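Local coordinates for hypothetical membrane protein (Corynebacterium glutamicum, PDB 6JSA) that probably takes part in heme uptake by corynebacteria, its C-terminal domain, the part given here, binding heme, at residues W31-V36 and Q41-S46; I67-H72 and M78-I83; I83-N88 and G92-D97. All coordinates share one frame; numbering follows the deposited sequence. Where two conformers were deposited one is given.

Contact 1. Residues W31-V36 and Q41-S46; sequences WTLNGV and QQFQFS
An edge-to-face (T-shaped) aromatic pair, W31 with F43, heads this contact between two strands of the β-rich HtaA domain, strand 30-34 and the start of strand 42-53. No direct hydrogen bond joins 31-36 to 41-46, so side-chain packing, the approach of V36 to the Q44 carbonyl and one bridging water carry the contact. The edge of the F43 ring points at the five-membered ring of W31: the centroids are 5.0 Å apart, the planes stand at 74°, and W31 NE1 lies 3.6 Å from F43 CE1. The W31 torsion (chi1 59°) places CG between its own backbone N and carbonyl carbon, which presents the indole face to F43. F38 also meets both rings, and Q19 and R23 of helix 16-23 touch W31, so that helix packs against the W31 side of the pair; the W31 side chain is about 9 Å from that of Y21, the axial heme ligand.

Next along the strand, L33 meets F43 at about a right angle, its CD2 branch 3.7 Å from F43 CD1. V36, beyond the turn at G35, divides its two methyls. CG1, anti to the backbone N, closes to 3.4 Å from Q44 O, which also receives the V36 CA-H, and lies over one face of F45, toward its rim; CG2 is 4.0 Å from F45 CE2. V36 thus touches F45 at its ring, and F43 at its CB. I67 of strand 66-71 touches both L33 and F43. At the far end, a water bridges S46 N, whose N-H it accepts, and G35 O, to which it probably donates, its oxygen 2.9 Å from S46 N and 2.8 Å from G35 O.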
loop_
_atom_site.group_PDB
_atom_site.type_symbol
_atom_site.label_atom_id
_atom_site.label_comp_id
_atom_site.label_asym_id
_atom_site.label_seq_id
_atom_site.Cartn_x
_atom_site.Cartn_y
_atom_site.Cartn_z
ATOM N N TRP A 31 -10.016 11.768 3.883
ATOM C CA TRP A 31 -8.791 11.199 4.414
ATOM C C TRP A 31 -7.836 12.328 4.745
ATOM O O TRP A 31 -7.958 13.444 4.230
ATOM C CB TRP A 31 -8.123 10.217 3.453
ATOM C CG TRP A 31 -7.760 10.791 2.123
ATOM C CD1 TRP A 31 -6.724 11.641 1.849
ATOM C CD2 TRP A 31 -8.400 10.519 0.872
ATOM N NE1 TRP A 31 -6.697 11.928 0.509
ATOM C CE2 TRP A 31 -7.713 11.254 -0.116
ATOM C CE3 TRP A 31 -9.502 9.736 0.493
ATOM C CZ2 TRP A 31 -8.079 11.223 -1.458
ATOM C CZ3 TRP A 31 -9.863 9.703 -0.842
ATOM C CH2 TRP A 31 -9.151 10.441 -1.802
ATOM N N THR A 32 -6.905 12.035 5.641
ATOM C CA THR A 32 -5.780 12.918 5.887
ATOM C C THR A 32 -4.487 12.142 5.690
ATOM O O THR A 32 -4.444 10.912 5.809
ATOM C CB THR A 32 -5.830 13.577 7.276
ATOM O OG1 THR A 32 -5.666 12.580 8.289
ATOM C CG2 THR A 32 -7.150 14.317 7.475
ATOM N N LEU A 33 -3.438 12.892 5.372
ATOM C CA LEU A 33 -2.148 12.358 4.964
ATOM C C LEU A 33 -1.066 12.931 5.854
ATOM O O LEU A 33 -1.069 14.126 6.168
ATOM C CB LEU A 33 -1.845 12.753 3.520
ATOM C CG LEU A 33 -2.895 12.286 2.510
ATOM C CD1 LEU A 33 -2.514 12.724 1.101
ATOM C CD2 LEU A 33 -3.102 10.763 2.570
ATOM N N ASN A 34 -0.120 12.079 6.226
ATOM C CA ASN A 34 1.003 12.481 7.068
ATOM C C ASN A 34 2.235 11.854 6.426
ATOM O O ASN A 34 2.468 10.649 6.558
ATOM C CB ASN A 34 0.795 12.001 8.499
ATOM C CG ASN A 34 1.585 12.801 9.508
ATOM O OD1 ASN A 34 1.599 14.034 9.471
ATOM N ND2 ASN A 34 2.247 12.107 10.418
ATOM N N GLY A 35 3.011 12.663 5.714
ATOM C CA GLY A 35 4.176 12.135 5.040
ATOM C C GLY A 35 3.875 11.430 3.744
ATOM O O GLY A 35 4.725 10.685 3.254
ATOM N N VAL A 36 2.682 11.644 3.180
ATOM C CA VAL A 36 2.209 11.017 1.948
ATOM C C VAL A 36 1.534 12.111 1.128
ATOM O O VAL A 36 0.878 12.994 1.691
ATOM C CB VAL A 36 1.194 9.888 2.278
ATOM C CG1 VAL A 36 0.582 9.262 1.017
ATOM C CG2 VAL A 36 1.837 8.840 3.166
ATOM N N GLN A 41 -5.124 10.376 -8.535
ATOM C CA GLN A 41 -5.934 9.445 -7.748
ATOM C C GLN A 41 -5.079 8.334 -7.138
ATOM O O GLN A 41 -5.542 7.206 -6.941
ATOM C CB GLN A 41 -7.132 8.907 -8.536
ATOM C CG GLN A 41 -8.039 10.020 -8.989
ATOM C CD GLN A 41 -9.141 9.523 -9.864
ATOM O OE1 GLN A 41 -8.992 9.433 -11.083
ATOM N NE2 GLN A 41 -10.275 9.201 -9.253
ATOM N N GLN A 42 -3.823 8.657 -6.836
ATOM C CA GLN A 42 -2.896 7.716 -6.220
ATOM C C GLN A 42 -2.204 8.411 -5.062
ATOM O O GLN A 42 -1.723 9.541 -5.205
ATOM C CB GLN A 42 -1.835 7.219 -7.207
ATOM C CG GLN A 42 -2.402 6.438 -8.366
ATOM C CD GLN A 42 -1.314 6.010 -9.318
ATOM O OE1 GLN A 42 -0.753 6.835 -10.038
ATOM N NE2 GLN A 42 -0.986 4.726 -9.307
ATOM N N PHE A 43 -2.137 7.735 -3.923
ATOM C CA PHE A 43 -1.281 8.199 -2.846
ATOM C C PHE A 43 0.181 8.094 -3.266
ATOM O O PHE A 43 0.575 7.178 -3.998
ATOM C CB PHE A 43 -1.613 7.446 -1.561
ATOM C CG PHE A 43 -3.056 7.614 -1.175
ATOM C CD1 PHE A 43 -3.486 8.793 -0.579
ATOM C CD2 PHE A 43 -4.001 6.646 -1.493
ATOM C CE1 PHE A 43 -4.820 8.987 -0.265
ATOM C CE2 PHE A 43 -5.343 6.831 -1.186
ATOM C CZ PHE A 43 -5.756 8.005 -0.562
ATOM N N GLN A 44 0.973 9.082 -2.848
ATOM C CA GLN A 44 2.334 9.282 -3.329
ATOM C C GLN A 44 3.275 9.073 -2.156
ATOM O O GLN A 44 3.197 9.793 -1.149
ATOM C CB GLN A 44 2.497 10.695 -3.899
ATOM C CG GLN A 44 1.501 11.033 -5.008
ATOM C CD GLN A 44 1.839 10.369 -6.326
ATOM O OE1 GLN A 44 3.005 10.278 -6.701
ATOM N NE2 GLN A 44 0.823 9.913 -7.043
ATOM N N PHE A 45 4.153 8.092 -2.287
ATOM C CA PHE A 45 5.052 7.689 -1.218
ATOM C C PHE A 45 6.479 8.004 -1.630
ATOM O O PHE A 45 6.852 7.837 -2.798
ATOM C CB PHE A 45 4.909 6.190 -0.929
ATOM C CG PHE A 45 3.508 5.784 -0.558
ATOM C CD1 PHE A 45 2.572 5.477 -1.539
ATOM C CD2 PHE A 45 3.125 5.734 0.774
ATOM C CE1 PHE A 45 1.278 5.120 -1.199
ATOM C CE2 PHE A 45 1.829 5.371 1.125
ATOM C CZ PHE A 45 0.908 5.067 0.136
ATOM N N SER A 46 7.268 8.452 -0.663
ATOM C CA SER A 46 8.629 8.882 -0.918
ATOM C C SER A 46 9.510 8.287 0.166
ATOM O O SER A 46 9.255 8.491 1.353
ATOM C CB SER A 46 8.663 10.409 -0.886
ATOM O OG SER A 46 9.953 10.886 -1.174
HETATM O O HOH W 1 5.863 8.524 1.895
#

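Contact 2. Residues I67-H72 and M78-I83; sequences IHFTGH and MQIANI. With HEM (protoporphyrin IX containing Fe), chain B.
H68 CG is anti to the backbone N (chi1 -167°), while Q79 CG lies beside its own backbone N (chi1 -59°), and these torsions lay the two side chains alongside each other, pointing the same way. In the H68 conformer given, the geometry is that of a CH-pi contact: Q79 CG sits over one face of the imidazole, 3.8 Å from the H68 ring centroid. The Q79 amide, carried on an extended chain, stacks with its plane 29° from that of the ring. H68 NE2 is hydrogen-bonded to D77, which would fix the rotation of the imidazole in this conformer.

Beneath them the strands form the antiparallel β-hairpin 66-71/76-88. H68 and Q79 are a non-hydrogen-bonded pair, flanked by the hydrogen-bonded pairs I67-I80 and F69-M78. I67 N to I80 O is 2.9 Å and the return bond, I80 N to I67 O, 3.0 Å; F69 N to M78 O is 2.8 Å, and M78 N to F69 O 3.0 Å. On the opposite, buried face, F69 presents its edge to I80, with CE2 4.2 Å from I80 CD1. M78 SD makes an oblique Met-aromatic contact with the F69 ring.

Further along the chain, H72 lays its imidazole face over a pyrrole of the heme, CE1 being 3.3 Å from HEM C2B. Its NE2 hydrogen-bonds the hydroxyl of Y21, the axial iron ligand. The chemistry therefore implies a second-shell role: the hairpin carries a histidine that stacks on the porphyrin and probably tunes the tyrosine-iron bond through that hydrogen bond.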
loop_
_atom_site.group_PDB
_atom_site.type_symbol
_atom_site.label_atom_id
_atom_site.label_comp_id
_atom_site.label_asym_id
_atom_site.label_seq_id
_atom_site.Cartn_x
_atom_site.Cartn_y
_atom_site.Cartn_z
ATOM N N ILE A 67 -1.837 7.180 5.846
ATOM C CA ILE A 67 -3.122 7.622 5.324
ATOM C C ILE A 67 -4.164 7.296 6.381
ATOM O O ILE A 67 -4.168 6.184 6.923
ATOM C CB ILE A 67 -3.475 6.876 4.026
ATOM C CG1 ILE A 67 -2.340 6.978 3.004
ATOM C CG2 ILE A 67 -4.808 7.387 3.478
ATOM C CD1 ILE A 67 -2.457 5.947 1.919
ATOM N N HIS A 68 -5.062 8.242 6.650
ATOM C CA HIS A 68 -6.101 8.069 7.664
ATOM C C HIS A 68 -7.453 8.341 7.010
ATOM O O HIS A 68 -7.810 9.498 6.761
ATOM C CB HIS A 68 -5.854 9.006 8.839
ATOM C CG HIS A 68 -6.675 8.689 10.048
ATOM N ND1 HIS A 68 -6.497 9.328 11.255
ATOM C CD2 HIS A 68 -7.679 7.799 10.239
ATOM C CE1 HIS A 68 -7.355 8.847 12.136
ATOM N NE2 HIS A 68 -8.083 7.917 11.545
ATOM N N PHE A 69 -8.205 7.274 6.726
ATOM C CA PHE A 69 -9.548 7.387 6.160
ATOM C C PHE A 69 -10.569 7.485 7.285
ATOM O O PHE A 69 -10.469 6.773 8.286
ATOM C CB PHE A 69 -9.888 6.139 5.346
ATOM C CG PHE A 69 -9.022 5.916 4.134
ATOM C CD1 PHE A 69 -9.252 6.613 2.958
ATOM C CD2 PHE A 69 -8.007 4.966 4.159
ATOM C CE1 PHE A 69 -8.485 6.384 1.835
ATOM C CE2 PHE A 69 -7.230 4.738 3.037
ATOM C CZ PHE A 69 -7.470 5.445 1.875
ATOM N N THR A 70 -11.573 8.344 7.103
ATOM C CA THR A 70 -12.690 8.422 8.040
ATOM C C THR A 70 -13.996 8.530 7.268
ATOM O O THR A 70 -14.028 8.964 6.115
ATOM C CB THR A 70 -12.561 9.615 8.992
ATOM O OG1 THR A 70 -12.468 10.821 8.230
ATOM C CG2 THR A 70 -11.338 9.470 9.881
ATOM N N GLY A 71 -15.078 8.129 7.927
ATOM C CA GLY A 71 -16.399 8.188 7.322
ATOM C C GLY A 71 -17.445 7.805 8.344
ATOM O O GLY A 71 -17.129 7.341 9.445
ATOM N N HIS A 72 -18.706 8.003 7.962
ATOM C CA HIS A 72 -19.843 7.600 8.792
ATOM C C HIS A 72 -19.736 8.160 10.212
ATOM O O HIS A 72 -19.874 7.439 11.204
ATOM C CB HIS A 72 -19.998 6.082 8.803
ATOM C CG HIS A 72 -20.286 5.498 7.457
ATOM N ND1 HIS A 72 -21.532 5.567 6.869
ATOM C CD2 HIS A 72 -19.489 4.847 6.578
ATOM C CE1 HIS A 72 -21.492 4.967 5.692
ATOM N NE2 HIS A 72 -20.263 4.525 5.491
ATOM N N MET A 78 -9.810 4.118 9.402
ATOM C CA MET A 78 -8.858 3.163 8.849
ATOM C C MET A 78 -7.530 3.865 8.632
ATOM O O MET A 78 -7.459 4.853 7.896
ATOM C CB MET A 78 -9.365 2.575 7.531
ATOM C CG MET A 78 -8.437 1.516 6.967
ATOM S SD MET A 78 -9.078 0.841 5.425
ATOM C CE MET A 78 -8.155 -0.687 5.314
ATOM N N GLN A 79 -6.484 3.349 9.263
ATOM C CA GLN A 79 -5.145 3.898 9.135
ATOM C C GLN A 79 -4.251 2.879 8.452
ATOM O O GLN A 79 -4.224 1.707 8.844
ATOM C CB GLN A 79 -4.575 4.235 10.512
ATOM C CG GLN A 79 -5.401 5.240 11.295
ATOM C CD GLN A 79 -4.831 5.483 12.669
ATOM O OE1 GLN A 79 -3.662 5.847 12.810
ATOM N NE2 GLN A 79 -5.645 5.270 13.693
ATOM N N ILE A 80 -3.515 3.335 7.443
ATOM C CA ILE A 80 -2.525 2.527 6.740
ATOM C C ILE A 80 -1.206 3.291 6.807
ATOM O O ILE A 80 -1.136 4.450 6.375
ATOM C CB ILE A 80 -2.931 2.278 5.278
ATOM C CG1 ILE A 80 -4.309 1.607 5.199
ATOM C CG2 ILE A 80 -1.872 1.444 4.564
ATOM C CD1 ILE A 80 -4.830 1.436 3.794
ATOM N N ALA A 81 -0.167 2.658 7.354
ATOM C CA ALA A 81 1.094 3.361 7.567
ATOM C C ALA A 81 2.287 2.489 7.200
ATOM O O ALA A 81 2.226 1.257 7.228
ATOM C CB ALA A 81 1.246 3.811 9.020
ATOM N N ASN A 82 3.396 3.157 6.869
ATOM C CA ASN A 82 4.688 2.489 6.687
ATOM C C ASN A 82 4.613 1.361 5.656
ATOM O O ASN A 82 4.991 0.208 5.923
ATOM C CB ASN A 82 5.219 1.981 8.025
ATOM C CG ASN A 82 5.468 3.093 8.995
ATOM O OD1 ASN A 82 6.135 4.068 8.661
ATOM N ND2 ASN A 82 4.930 2.966 10.202
ATOM N N ILE A 83 4.141 1.695 4.454
ATOM C CA ILE A 83 4.019 0.660 3.432
ATOM C C ILE A 83 5.398 0.176 3.005
ATOM O O ILE A 83 6.400 0.907 3.062
ATOM C CB ILE A 83 3.164 1.073 2.219
ATOM C CG1 ILE A 83 3.902 2.067 1.330
ATOM C CG2 ILE A 83 1.805 1.584 2.653
ATOM C CD1 ILE A 83 3.323 2.111 -0.080
HETATM C CHA HEM B . -19.457 0.278 0.886
HETATM C CHB HEM B . -22.599 1.388 4.387
HETATM C CHC HEM B . -19.002 1.314 7.625
HETATM C CHD HEM B . -15.943 -0.174 4.196
HETATM C C1A HEM B . -20.613 0.619 1.546
HETATM C C2A HEM B . -21.903 0.846 0.925
HETATM C C3A HEM B . -22.780 1.155 1.883
HETATM C C4A HEM B . -22.067 1.112 3.149
HETATM C CMA HEM B . -24.282 1.495 1.708
HETATM C CAA HEM B . -22.149 0.797 -0.591
HETATM C CBA HEM B . -21.610 2.129 -1.129
HETATM C CGA HEM B . -21.693 2.205 -2.631
HETATM O O1A HEM B . -21.791 1.147 -3.295
HETATM O O2A HEM B . -21.640 3.335 -3.173
HETATM C C1B HEM B . -21.896 1.526 5.562
HETATM C C2B HEM B . -22.418 2.014 6.822
HETATM C C3B HEM B . -21.424 1.988 7.725
HETATM C C4B HEM B . -20.243 1.487 7.047
HETATM C CMB HEM B . -23.880 2.453 7.010
HETATM C CAB HEM B . -21.405 2.396 9.216
HETATM C CBB HEM B . -22.412 2.975 9.881
HETATM C C1C HEM B . -17.862 0.870 6.992
HETATM C C2C HEM B . -16.602 0.584 7.644
HETATM C C3C HEM B . -15.738 0.200 6.700
HETATM C C4C HEM B . -16.439 0.195 5.425
HETATM C CMC HEM B . -16.317 0.746 9.152
HETATM C CAC HEM B . -14.265 -0.200 6.953
HETATM C CBC HEM B . -13.291 0.199 6.118
HETATM C C1D HEM B . -16.641 -0.202 3.014
HETATM C C2D HEM B . -16.100 -0.611 1.741
HETATM C C3D HEM B . -17.061 -0.488 0.827
HETATM C C4D HEM B . -18.245 0.019 1.487
HETATM C CMD HEM B . -14.663 -1.109 1.517
HETATM C CAD HEM B . -16.938 -0.790 -0.682
HETATM C CBD HEM B . -16.589 0.529 -1.386
HETATM C CGD HEM B . -16.352 0.274 -2.852
HETATM O O1D HEM B . -17.335 0.245 -3.635
HETATM O O2D HEM B . -15.171 0.099 -3.243
HETATM N NA HEM B . -20.743 0.789 2.910
HETATM N NB HEM B . -20.560 1.225 5.732
HETATM N NC HEM B . -17.731 0.617 5.635
HETATM N ND HEM B . -17.959 0.180 2.831
HETATM FE FE HEM B . -19.177 1.000 4.233
#

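Contact 3. Residues I83-N88 and G92-D97; sequences IEISFN and GELIAD
E84 and I95 exchange two backbone bonds across the strands. I95 N reaches E84 O at 2.9 Å and is nearly straight (175° at the hydrogen), whereas E84 N meets I95 O at 2.8 Å with a more bent 140°. I95 O also receives the CA-H of I83, 3.2 Å from I83 CA. The next such pair repeats the exchange: S86 N donates to E93 O, and E93 N to S86 O at 2.8 Å. S86 O takes in addition a CA-H contact from G92, whose CA lies 3.0 Å away.

These bonds define the antiparallel hairpin of strands 76-88 and 91-101, in which E84-I95 and S86-E93 are hydrogen-bonded pairs and I85-L94 and F87-G92 non-hydrogen-bonded ones. The strands' outer edges are paired as well: I85 and F87 bond to strand 58-62 and I83 to F63 just after it, while G92 and L94 bond to strand 113-125.

On the face of E84 and I95, the glutamate lies beside the isoleucine, with CG anti to the backbone N (chi1 168°) and the chain extended beyond it, its CD 4.0 Å from I95 CD1. Both carboxylate oxygens have partners beyond the pair: OE1 makes a salt bridge with R112, and OE2 a hydrogen bond with S60 OG. R112 also bridges to D97 OD1, which probably helps hold both acids ionised. On the other face L94 CD1 packs 4.3 Å from I85 CG1, and both side chains touch I159 of strand 159-165.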
loop_
_atom_site.group_PDB
_atom_site.type_symbol
_atom_site.label_atom_id
_atom_site.label_comp_id
_atom_site.label_asym_id
_atom_site.label_seq_id
_atom_site.Cartn_x
_atom_site.Cartn_y
_atom_site.Cartn_z
ATOM N N ILE A 83 4.141 1.695 4.454
ATOM C CA ILE A 83 4.019 0.660 3.432
ATOM C C ILE A 83 5.398 0.176 3.005
ATOM O O ILE A 83 6.400 0.907 3.062
ATOM C CB ILE A 83 3.164 1.073 2.219
ATOM C CG1 ILE A 83 3.902 2.067 1.330
ATOM C CG2 ILE A 83 1.805 1.584 2.653
ATOM C CD1 ILE A 83 3.323 2.111 -0.080
ATOM N N GLU A 84 5.446 -1.080 2.577
ATOM C CA GLU A 84 6.667 -1.726 2.121
ATOM C C GLU A 84 6.305 -2.600 0.933
ATOM O O GLU A 84 5.333 -3.360 0.993
ATOM C CB GLU A 84 7.271 -2.590 3.233
ATOM C CG GLU A 84 8.378 -3.521 2.777
ATOM C CD GLU A 84 8.891 -4.394 3.901
ATOM O OE1 GLU A 84 8.550 -4.125 5.078
ATOM O OE2 GLU A 84 9.630 -5.356 3.606
ATOM N N ILE A 85 7.054 -2.454 -0.156
ATOM C CA ILE A 85 6.972 -3.352 -1.299
ATOM C C ILE A 85 8.097 -4.366 -1.162
ATOM O O ILE A 85 9.277 -4.007 -1.204
ATOM C CB ILE A 85 7.105 -2.576 -2.618
ATOM C CG1 ILE A 85 5.956 -1.573 -2.766
ATOM C CG2 ILE A 85 7.144 -3.538 -3.787
ATOM C CD1 ILE A 85 6.145 -0.601 -3.906
ATOM N N SER A 86 7.737 -5.629 -0.988
ATOM C CA SER A 86 8.692 -6.721 -0.909
ATOM C C SER A 86 8.496 -7.601 -2.132
ATOM O O SER A 86 7.360 -7.864 -2.534
ATOM C CB SER A 86 8.449 -7.522 0.371
ATOM O OG SER A 86 9.416 -8.530 0.546
ATOM N N PHE A 87 9.595 -8.036 -2.748
ATOM C CA PHE A 87 9.477 -8.871 -3.932
ATOM C C PHE A 87 10.509 -9.986 -3.916
ATOM O O PHE A 87 11.609 -9.842 -3.382
ATOM C CB PHE A 87 9.516 -8.084 -5.260
ATOM C CG PHE A 87 10.795 -7.315 -5.500
ATOM C CD1 PHE A 87 10.922 -5.995 -5.084
ATOM C CD2 PHE A 87 11.853 -7.898 -6.190
ATOM C CE1 PHE A 87 12.096 -5.286 -5.327
ATOM C CE2 PHE A 87 13.019 -7.192 -6.432
ATOM C CZ PHE A 87 13.138 -5.887 -6.003
ATOM N N ASN A 88 10.112 -11.105 -4.504
ATOM C CA ASN A 88 10.981 -12.260 -4.728
ATOM C C ASN A 88 10.659 -12.710 -6.149
ATOM O O ASN A 88 9.595 -13.293 -6.382
ATOM C CB ASN A 88 10.682 -13.378 -3.734
ATOM C CG ASN A 88 11.070 -13.027 -2.311
ATOM O OD1 ASN A 88 10.305 -12.396 -1.582
ATOM N ND2 ASN A 88 12.253 -13.463 -1.899
ATOM N N GLY A 92 5.349 -10.845 -4.924
ATOM C CA GLY A 92 5.753 -10.157 -3.720
ATOM C C GLY A 92 4.597 -9.893 -2.790
ATOM O O GLY A 92 3.526 -10.496 -2.901
ATOM N N GLU A 93 4.836 -8.968 -1.865
ATOM C CA GLU A 93 3.879 -8.636 -0.823
ATOM C C GLU A 93 3.869 -7.134 -0.601
ATOM O O GLU A 93 4.918 -6.477 -0.624
ATOM C CB GLU A 93 4.257 -9.321 0.493
ATOM C CG GLU A 93 4.197 -10.836 0.428
ATOM C CD GLU A 93 4.635 -11.496 1.719
ATOM O OE1 GLU A 93 5.472 -10.916 2.440
ATOM O OE2 GLU A 93 4.134 -12.598 2.015
ATOM N N LEU A 94 2.682 -6.599 -0.377
ATOM C CA LEU A 94 2.517 -5.220 0.067
ATOM C C LEU A 94 2.217 -5.285 1.559
ATOM O O LEU A 94 1.197 -5.853 1.968
ATOM C CB LEU A 94 1.382 -4.554 -0.703
ATOM C CG LEU A 94 1.114 -3.087 -0.380
ATOM C CD1 LEU A 94 2.376 -2.248 -0.523
ATOM C CD2 LEU A 94 0.007 -2.576 -1.292
ATOM N N ILE A 95 3.125 -4.752 2.367
ATOM C CA ILE A 95 3.054 -4.816 3.822
ATOM C C ILE A 95 2.787 -3.414 4.362
ATOM O O ILE A 95 3.313 -2.429 3.837
ATOM C CB ILE A 95 4.387 -5.372 4.362
ATOM C CG1 ILE A 95 4.638 -6.791 3.830
ATOM C CG2 ILE A 95 4.438 -5.339 5.878
ATOM C CD1 ILE A 95 6.094 -7.220 3.908
ATOM N N ALA A 96 1.979 -3.320 5.418
ATOM C CA ALA A 96 1.728 -2.036 6.057
ATOM C C ALA A 96 1.286 -2.278 7.491
ATOM O O ALA A 96 0.886 -3.387 7.856
ATOM C CB ALA A 96 0.665 -1.237 5.302
ATOM N N ASP A 97 1.376 -1.225 8.302
ATOM C CA ASP A 97 0.772 -1.199 9.628
ATOM C C ASP A 97 -0.661 -0.707 9.476
ATOM O O ASP A 97 -0.896 0.355 8.890
ATOM C CB ASP A 97 1.514 -0.219 10.538
ATOM C CG ASP A 97 3.005 -0.501 10.633
ATOM O OD1 ASP A 97 3.422 -1.645 10.354
ATOM O OD2 ASP A 97 3.756 0.431 10.999
#

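Overall arrangement
Contacts 2 and 3 are successive antiparallel hairpins that share strand 76-88 and meet at I83, just past the corner at N82, which bonds to D97. Contact 1 shares no strand with them, but T32 of strand 30-34 pairs with H68 of contact 2, and I83 packs on F45, so contact 1 borders both. Contact 2 is the most buried and lies nearest the heme; contacts 1 and 3 are partly buried. Their chemistry differs accordingly: contact 1 relies on aromatic and aliphatic packing with one water, contact 2 combines backbone bonds with one histidine, H72, in the second shell of the heme iron, and contact 3, away from the heme, pairs backbone bonds with salt bridges to R112.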